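Side-chain contact in transcriptional regulator, TetR family (Myxococcus xanthus, PDB 5K7F), which probably acts as a DNA-binding transcriptional repressor that regulates isovaleryl coenzyme A biosynthesis: residues V170-I173 and Y174-F177. Numbering follows the deposited sequence.
Sequences VLWI and YKWF
Lys-175 N donates to Trp-172 O at 3.0 Å. Trp-176 N does the same to Ile-173 O at 3.1 Å, so that two successive i to i+3 bonds tie together the segment that follows on from helix 159-171 and leads toward helix 185-196. Ile-173 O accepts a second bond, from Phe-177 N at 2.9 Å. One oxygen thus holds two consecutive amides.

Among the side chains, Lys-175 lies across Trp-172: its CG sits over one face of the indole, 3.6 Å from the centroid of the five-membered ring and 19° off the normal, a CH-pi contact. A second conformer of Trp-172 was also modelled, and the contacts of its ring described here hold for the given one. Bends at chi2 and chi4 bring Lys-175 NZ back to Tyr-174 OH, to which it donates at 3.0 Å, while Glu-118 of the second subunit forms a salt bridge with the same ammonium. In this all-helical TetR-type C-terminal domain, the turn therefore also faces the dimer partner, whose Phe-164 stacks on Trp-176.

With chi1 at 59°, the Trp-176 indole folds back along the chain, one face toward Ile-173 O, and its CD1 comes within 3.8 Å of Trp-172 CE3; the two indoles are inclined at 39°. Ile-173 CG2 packs against Phe-177 CB at 3.6 Å, and both side chains touch Thr-105 of helix 89-105 and Ile-188 of helix 185-196.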
loop_
_atom_site.group_PDB
_atom_site.type_symbol
_atom_site.label_atom_id
_atom_site.label_comp_id
_atom_site.label_asym_id
_atom_site.label_seq_id
_atom_site.Cartn_x
_atom_site.Cartn_y
_atom_site.Cartn_z
ATOM N N VAL A 170 -7.713 1.313 -0.384
ATOM C CA VAL A 170 -7.867 2.710 0.038
ATOM C C VAL A 170 -6.525 3.308 0.419
ATOM O O VAL A 170 -6.188 4.420 -0.002
ATOM C CB VAL A 170 -8.878 2.797 1.190
ATOM C CG1 VAL A 170 -8.961 4.203 1.707
ATOM C CG2 VAL A 170 -10.256 2.345 0.681
ATOM N N LEU A 171 -5.703 2.574 1.171
ATOM C CA LEU A 171 -4.468 3.170 1.648
ATOM C C LEU A 171 -3.465 3.362 0.515
ATOM O O LEU A 171 -2.631 4.276 0.581
ATOM C CB LEU A 171 -3.878 2.309 2.774
ATOM C CG LEU A 171 -4.786 2.181 4.002
ATOM C CD1 LEU A 171 -4.120 1.277 5.029
ATOM C CD2 LEU A 171 -5.087 3.536 4.600
ATOM N N TRP A 172 -3.504 2.513 -0.524
ATOM C CA TRP A 172 -2.558 2.621 -1.631
ATOM C C TRP A 172 -2.840 3.823 -2.536
ATOM O O TRP A 172 -1.982 4.149 -3.369
ATOM C CB TRP A 172 -2.523 1.308 -2.448
ATOM C CG TRP A 172 -1.122 1.034 -3.031
ATOM C CD1 TRP A 172 -0.001 0.683 -2.329
ATOM C CD2 TRP A 172 -0.713 1.141 -4.401
ATOM N NE1 TRP A 172 1.068 0.565 -3.172
ATOM C CE2 TRP A 172 0.660 0.832 -4.450
ATOM C CE3 TRP A 172 -1.371 1.457 -5.593
ATOM C CZ2 TRP A 172 1.383 0.827 -5.643
ATOM C CZ3 TRP A 172 -0.633 1.459 -6.785
ATOM C CH2 TRP A 172 0.716 1.159 -6.789
ATOM N N ILE A 173 -3.985 4.514 -2.363
ATOM C CA ILE A 173 -4.322 5.706 -3.167
ATOM C C ILE A 173 -3.223 6.771 -3.101
ATOM O O ILE A 173 -2.992 7.490 -4.076
ATOM C CB ILE A 173 -5.675 6.266 -2.739
ATOM C CG1 ILE A 173 -6.803 5.257 -3.019
ATOM C CG2 ILE A 173 -5.948 7.574 -3.453
ATOM C CD1 ILE A 173 -8.235 5.770 -2.517
ATOM N N TYR A 174 -2.533 6.899 -1.971
ATOM C CA TYR A 174 -1.492 7.921 -1.897
ATOM C C TYR A 174 -0.383 7.728 -2.918
ATOM O O TYR A 174 0.245 8.715 -3.319
ATOM C CB TYR A 174 -0.930 7.977 -0.481
ATOM C CG TYR A 174 0.228 7.075 -0.176
ATOM C CD1 TYR A 174 1.542 7.511 -0.358
ATOM C CD2 TYR A 174 0.018 5.822 0.372
ATOM C CE1 TYR A 174 2.597 6.713 -0.039
ATOM C CE2 TYR A 174 1.079 5.006 0.689
ATOM C CZ TYR A 174 2.368 5.463 0.486
ATOM O OH TYR A 174 3.448 4.672 0.800
ATOM N N LYS A 175 -0.156 6.496 -3.392
ATOM C CA LYS A 175 0.888 6.210 -4.383
ATOM C C LYS A 175 0.585 6.810 -5.752
ATOM O O LYS A 175 1.517 7.022 -6.532
ATOM C CB LYS A 175 1.083 4.690 -4.564
ATOM C CG LYS A 175 1.809 3.978 -3.424
ATOM C CD LYS A 175 3.218 4.508 -3.252
ATOM C CE LYS A 175 4.137 3.519 -2.539
ATOM N NZ LYS A 175 3.409 2.718 -1.520
ATOM N N TRP A 176 -0.677 7.090 -6.070
ATOM C CA TRP A 176 -1.031 7.496 -7.420
ATOM C C TRP A 176 -1.951 8.688 -7.504
ATOM O O TRP A 176 -2.125 9.236 -8.595
ATOM C CB TRP A 176 -1.676 6.335 -8.176
ATOM C CG TRP A 176 -2.922 5.755 -7.589
ATOM C CD1 TRP A 176 -3.017 4.777 -6.620
ATOM C CD2 TRP A 176 -4.247 6.040 -7.990
ATOM N NE1 TRP A 176 -4.325 4.466 -6.394
ATOM C CE2 TRP A 176 -5.106 5.249 -7.205
ATOM C CE3 TRP A 176 -4.803 6.895 -8.931
ATOM C CZ2 TRP A 176 -6.486 5.306 -7.335
ATOM C CZ3 TRP A 176 -6.148 6.954 -9.054
ATOM C CH2 TRP A 176 -6.989 6.122 -8.293
ATOM N N PHE A 177 -2.542 9.111 -6.420
ATOM C CA PHE A 177 -3.449 10.242 -6.496
ATOM C C PHE A 177 -2.673 11.546 -6.525
ATOM O O PHE A 177 -1.669 11.697 -5.824
ATOM C CB PHE A 177 -4.409 10.225 -5.318
ATOM C CG PHE A 177 -5.285 11.409 -5.248
ATOM C CD1 PHE A 177 -6.452 11.470 -5.995
ATOM C CD2 PHE A 177 -4.980 12.468 -4.422
ATOM C CE1 PHE A 177 -7.270 12.565 -5.906
ATOM C CE2 PHE A 177 -5.798 13.549 -4.342
ATOM C CZ PHE A 177 -6.944 13.599 -5.088
#